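Alpha-fucosidase GH29 (Fusarium graminearum, PDB 4PSR) is a GH29 glycoside hydrolase with alpha-L-fucosidase activity that probably releases alpha-1,6-linked fucose from the core N-acetylglucosamine of glycoprotein glycans. Local coordinates at residues T526-L529 with T530-L534; I542-S545 with D546-A550; G533-P536 with E537-R540. All coordinates share one frame; numbering follows the deposited sequence.

Contact 1. Residues T526-L529 with T530-L534; sequences TVFL and TEAGL
Thr530 grips the carbonyl of Thr526 one turn back with two donors. Thr530 N reaches Thr526 O at 3.0 Å, and Thr530 OG1 donates to that oxygen at 2.8 Å, arriving from the opposite face of the carbonyl plane and lying 35° out of it. The first torsion of Thr530 (chi1 -62°) makes this possible, because it sets OG1 beside the residue's own backbone N and turns it back along the helix. The two threonine side chains run alongside each other, with Thr526 CG2 3.9 Å from Thr530 OG1. Further along, Glu531 N bonds to Val527 O and Ala532 N to Phe528 O, while the CB of Ala532 approaches the Phe528 ring obliquely, 4.2 Å from CE1. A Schellman motif closes the helix: Leu534 N bonds to Leu529 O at 3.0 Å and Gly533 N to Thr530 O, with Gly533 at positive phi (113°); Gly533 N also bonds weakly to Leu529 O. In the second shell, Thr526 OG1 bonds to Gly578 O, the ring of Phe524 meets that of Phe528 edge-to-face, Glu531 OE1 salt-bridges Arg297 and meets Asn336, and OE2 salt-bridges Arg25 and meets the amide of Tyr299. The short helix is thus tied toward the catalytic domain by the acidic end of Glu531, and the two arginines would be expected to favour the ionised carboxylate.

Contact 2. Residues I542-S545 with D546-A550; sequences IRVS and DGTKA
Val544 carries CG1 anti to its backbone N (chi1 176°) and CG2 beside that N, a setting that lays one methyl on Thr548 and the other on Ala550. CG1 lies against the backbone of Thr548, 3.4 Å from Thr548 O, and CG2 meets Ala550 CB at 3.9 Å. Ile542, two residues earlier on the same face, is extended through both torsions (chi1 -180°, chi2 167°), and its terminal CD1 reaches the same Ala550 CB, also at 3.9 Å. The small Ala550 methyl therefore receives both branched side chains. Ser545 to Thr548 form a type II beta turn with Gly547 at positive phi, and the bond that closes it, Thr548 N to Ser545 O at 3.2 Å, is weak and bent. The turn does not make a hairpin of one sheet: strand 541-544 pairs with 504-507 and 568-571, whereas strand 548-553 pairs with 579-584 and 562-565, so the chain passes between two antiparallel sheets whose apolar side chains face each other here. Val506 and Ala504 of strand 504-507 also pack on Ile542. At the turn itself Thr548 OG1 donates to Asp546 O at 3.1 Å from well above the carbonyl plane, and it also bonds to the amide of Gly503. The hydroxyl of Ser545 is held by Pro500 O and Gln499. On the exposed flank a water donates to both Val544 O, at 2.9 Å, and Asp546 OD1, at 3.0 Å, linking the Val544 carbonyl to the aspartate side chain.

Contact 3. Residues G533-P536 with E537-R540; sequences GLKP and EEIR
Leu534 and Ile539 meet on the buried side of this turn, their side chains crossing at an angle with Leu534 CD2 3.8 Å from Ile539 CG1. The other leucine methyl, CD1, rests against Glu538 CB at 3.8 Å. Val506 of strand 504-507 lies against both apolar residues, and on the helix side the Pro536 ring packs onto Thr526, Leu529 and Thr530. Ile539 has CG1 beside its backbone N (chi1 -62°), which folds CD1 back over Pro536, 3.7 Å from Pro536 CA. Two successive i to i+3 backbone bonds shape the short 3-10 turn: Glu538 N to Lys535 O at 2.9 Å, and Ile539 N to Pro536 O at 3.1 Å, each donor standing well above the carbonyl plane.

The outer side is looser. Lys535 is stretched out, and its aliphatic CD passes 3.9 Å from Glu538 OE2, but Lys535 NZ stays 4.9 Å from Glu538 OE2 and 5.3 Å from Glu537 OE1. A water accepts from Lys535 N and donates weakly to Glu538 OE1, which also has a long, weak ion pair with Lys515. The charged ends thus lack a close salt bridge to one another, and their mutual attraction is probably modest, so the shape of the turn appears to rest mainly on its backbone bonds and the apolar contacts beneath.

In the fold
The three contacts follow the chain through the C-terminal beta region, all on the same side of the molecule's centre. Contacts 1 and 3 share Gly533 and Leu534 and touch directly, with centres 8 Å apart: Pro536 CG lies 3.6 Å from Thr526 OG1, and Pro536 CB 4.0 Å from Leu529 CD1. Contact 2 follows contact 3 at about 17 Å between centres and does not touch contact 1, whose nearest atoms are about 8 Å away. Together they lead from helix 526-532 through a 3-10 turn into one sheet and over to the next. Glycan sugars lie close by, an N-acetylglucosamine about 7 Å from the Val527 side chain and a mannose about 5 Å from that of Lys549; none of the contact residues is among those surrounding the bound fucose.

Contact 1. Residues T526-L529 with T530-L534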
# COMPACT_ATOMS: atom_id res chain seq x y z
N THR A 526 16.35 5.47 15.38
CA THR A 526 16.19 6.92 15.45
C THR A 526 15.06 7.39 14.54
O THR A 526 14.28 8.26 14.90
CB THR A 526 17.49 7.64 15.04
OG1 THR A 526 18.46 7.54 16.10
CG2 THR A 526 17.26 9.11 14.73
N VAL A 527 14.95 6.81 13.35
CA VAL A 527 13.88 7.20 12.44
C VAL A 527 12.51 6.89 13.04
O VAL A 527 11.61 7.73 13.00
CB VAL A 527 14.03 6.48 11.10
CG1 VAL A 527 12.81 6.67 10.22
CG2 VAL A 527 15.28 7.00 10.35
N PHE A 528 12.36 5.71 13.64
CA PHE A 528 11.10 5.33 14.26
C PHE A 528 10.73 6.34 15.33
O PHE A 528 9.62 6.86 15.34
CB PHE A 528 11.16 3.91 14.84
CG PHE A 528 9.84 3.43 15.40
CD1 PHE A 528 9.34 3.95 16.59
CD2 PHE A 528 9.11 2.43 14.75
CE1 PHE A 528 8.13 3.52 17.08
CE2 PHE A 528 7.90 2.02 15.23
CZ PHE A 528 7.41 2.55 16.41
N LEU A 529 11.64 6.59 16.26
CA LEU A 529 11.31 7.38 17.43
C LEU A 529 11.01 8.82 17.02
O LEU A 529 10.04 9.44 17.51
CB LEU A 529 12.44 7.27 18.46
CG LEU A 529 12.61 5.89 19.09
CD1 LEU A 529 14.04 5.71 19.68
CD2 LEU A 529 11.51 5.60 20.11
N THR A 530 11.79 9.34 16.08
CA THR A 530 11.59 10.68 15.57
C THR A 530 10.21 10.78 14.93
O THR A 530 9.45 11.71 15.22
CB THR A 530 12.68 11.05 14.54
OG1 THR A 530 13.95 11.04 15.20
CG2 THR A 530 12.44 12.43 13.95
N GLU A 531 9.86 9.84 14.05
CA GLU A 531 8.55 9.93 13.38
C GLU A 531 7.39 9.78 14.37
O GLU A 531 6.32 10.37 14.18
CB GLU A 531 8.44 8.89 12.26
CG GLU A 531 7.27 9.20 11.29
CD GLU A 531 6.96 8.05 10.37
OE1 GLU A 531 6.52 7.01 10.87
OE2 GLU A 531 7.16 8.18 9.14
N ALA A 532 7.60 9.01 15.43
CA ALA A 532 6.58 8.78 16.46
C ALA A 532 6.39 10.00 17.33
O ALA A 532 5.45 10.04 18.13
CB ALA A 532 6.96 7.59 17.32
N GLY A 533 7.29 10.97 17.22
CA GLY A 533 7.13 12.27 17.85
C GLY A 533 8.11 12.59 18.96
O GLY A 533 7.90 13.57 19.68
N LEU A 534 9.17 11.79 19.13
CA LEU A 534 10.19 12.09 20.14
C LEU A 534 11.56 11.67 19.64
O LEU A 534 11.93 10.50 19.66
CB LEU A 534 9.87 11.40 21.46
CG LEU A 534 10.74 11.70 22.68
CD1 LEU A 534 10.78 13.20 22.97
CD2 LEU A 534 10.22 10.93 23.89

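Contact 2. Residues I542-S545 with D546-A550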
# COMPACT_ATOMS: atom_id res chain seq x y z
N ILE A 542 12.25 6.77 30.94
CA ILE A 542 11.58 5.62 30.35
C ILE A 542 10.91 4.83 31.45
O ILE A 542 11.50 4.62 32.53
CB ILE A 542 12.57 4.75 29.58
CG1 ILE A 542 11.86 3.53 28.95
CG2 ILE A 542 13.70 4.28 30.47
CD1 ILE A 542 12.71 2.82 27.92
N ARG A 543 9.68 4.39 31.19
CA ARG A 543 8.99 3.44 32.05
C ARG A 543 8.93 2.08 31.35
O ARG A 543 8.35 1.96 30.26
CB ARG A 543 7.59 3.90 32.39
CG ARG A 543 6.97 3.10 33.51
CD ARG A 543 5.87 3.90 34.21
NE ARG A 543 4.99 4.56 33.25
CZ ARG A 543 4.34 5.69 33.47
NH1 ARG A 543 3.56 6.19 32.52
NH2 ARG A 543 4.47 6.33 34.63
N VAL A 544 9.54 1.08 31.98
CA VAL A 544 9.61 -0.27 31.43
C VAL A 544 8.57 -1.11 32.16
O VAL A 544 8.49 -1.11 33.40
CB VAL A 544 11.01 -0.86 31.63
CG1 VAL A 544 11.06 -2.33 31.15
CG2 VAL A 544 12.08 -0.03 30.91
N SER A 545 7.72 -1.83 31.43
CA SER A 545 6.69 -2.63 32.07
C SER A 545 7.26 -3.84 32.79
O SER A 545 8.37 -4.30 32.50
CB SER A 545 5.67 -3.10 31.02
OG SER A 545 5.09 -1.99 30.36
N ASP A 546 6.50 -4.35 33.74
CA ASP A 546 6.80 -5.63 34.38
C ASP A 546 6.94 -6.67 33.29
O ASP A 546 6.30 -6.56 32.24
CB ASP A 546 5.68 -6.03 35.33
CG ASP A 546 5.73 -5.28 36.66
OD1 ASP A 546 6.70 -4.55 36.91
OD2 ASP A 546 4.79 -5.49 37.44
N GLY A 547 7.80 -7.65 33.53
CA GLY A 547 8.02 -8.74 32.58
C GLY A 547 8.78 -8.33 31.32
O GLY A 547 8.90 -9.10 30.37
N THR A 548 9.35 -7.13 31.33
CA THR A 548 10.01 -6.55 30.16
C THR A 548 11.36 -5.97 30.54
O THR A 548 11.60 -5.62 31.70
CB THR A 548 9.13 -5.42 29.56
OG1 THR A 548 7.75 -5.79 29.56
CG2 THR A 548 9.55 -5.07 28.14
N LYS A 549 12.27 -5.90 29.57
CA LYS A 549 13.48 -5.10 29.71
C LYS A 549 13.64 -4.23 28.48
O LYS A 549 13.09 -4.53 27.40
CB LYS A 549 14.72 -5.98 29.92
CG LYS A 549 15.06 -6.91 28.78
CD LYS A 549 16.35 -7.64 29.07
CE LYS A 549 16.64 -8.71 28.03
NZ LYS A 549 17.89 -9.45 28.33
N ALA A 550 14.35 -3.11 28.63
CA ALA A 550 14.67 -2.24 27.50
C ALA A 550 16.17 -2.07 27.43
O ALA A 550 16.81 -1.84 28.45
CB ALA A 550 13.99 -0.88 27.63
O HOH W 1 6.99 -1.77 35.85

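Contact 3. Residues G533-P536 with E537-R540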
# COMPACT_ATOMS: atom_id res chain seq x y z
N GLY A 533 7.29 10.97 17.22
CA GLY A 533 7.13 12.27 17.85
C GLY A 533 8.11 12.59 18.96
O GLY A 533 7.90 13.57 19.68
N LEU A 534 9.17 11.79 19.13
CA LEU A 534 10.19 12.09 20.14
C LEU A 534 11.56 11.67 19.64
O LEU A 534 11.93 10.50 19.66
CB LEU A 534 9.87 11.40 21.46
CG LEU A 534 10.74 11.70 22.68
CD1 LEU A 534 10.78 13.20 22.97
CD2 LEU A 534 10.22 10.93 23.89
N LYS A 535 12.30 12.66 19.16
CA LYS A 535 13.68 12.46 18.78
C LYS A 535 14.40 11.83 19.96
O LYS A 535 14.23 12.24 21.11
CB LYS A 535 14.35 13.79 18.42
CG LYS A 535 13.73 14.49 17.23
CD LYS A 535 14.40 15.84 16.97
CE LYS A 535 13.79 16.56 15.78
NZ LYS A 535 14.47 17.87 15.51
N PRO A 536 15.21 10.81 19.69
CA PRO A 536 15.74 10.04 20.82
C PRO A 536 16.70 10.87 21.70
O PRO A 536 16.78 10.62 22.90
CB PRO A 536 16.44 8.85 20.15
CG PRO A 536 16.63 9.24 18.72
CD PRO A 536 15.53 10.19 18.39
N GLU A 537 17.37 11.85 21.11
CA GLU A 537 18.20 12.78 21.88
C GLU A 537 17.41 13.53 22.96
O GLU A 537 18.01 14.04 23.91
CB GLU A 537 18.88 13.79 20.95
CG GLU A 537 18.00 14.97 20.54
CD GLU A 537 18.26 15.47 19.13
OE1 GLU A 537 18.29 16.71 18.94
OE2 GLU A 537 18.40 14.65 18.21
N GLU A 538 16.09 13.61 22.80
CA GLU A 538 15.22 14.35 23.74
C GLU A 538 14.59 13.47 24.81
O GLU A 538 13.84 13.96 25.67
CB GLU A 538 14.12 15.09 22.98
CG GLU A 538 14.66 16.21 22.11
CD GLU A 538 13.58 17.01 21.41
OE1 GLU A 538 12.44 17.06 21.92
OE2 GLU A 538 13.88 17.61 20.36
N ILE A 539 14.87 12.17 24.78
CA ILE A 539 14.36 11.27 25.80
C ILE A 539 15.08 11.52 27.13
O ILE A 539 16.31 11.52 27.17
CB ILE A 539 14.54 9.79 25.38
CG1 ILE A 539 13.73 9.50 24.10
CG2 ILE A 539 14.11 8.87 26.52
CD1 ILE A 539 14.06 8.15 23.51
N ARG A 540 14.30 11.72 28.19
CA ARG A 540 14.86 11.96 29.52
C ARG A 540 14.38 10.97 30.58
O ARG A 540 14.87 10.97 31.71
CB ARG A 540 14.56 13.40 29.98
CG ARG A 540 15.31 14.49 29.18
CD ARG A 540 16.81 14.48 29.42
NE ARG A 540 17.15 13.76 30.64
CZ ARG A 540 17.16 14.29 31.86
NH1 ARG A 540 17.47 13.53 32.90
NH2 ARG A 540 16.85 15.58 32.04
O HOH W 2 11.21 15.48 19.43
O HOH W 3 18.54 10.72 25.00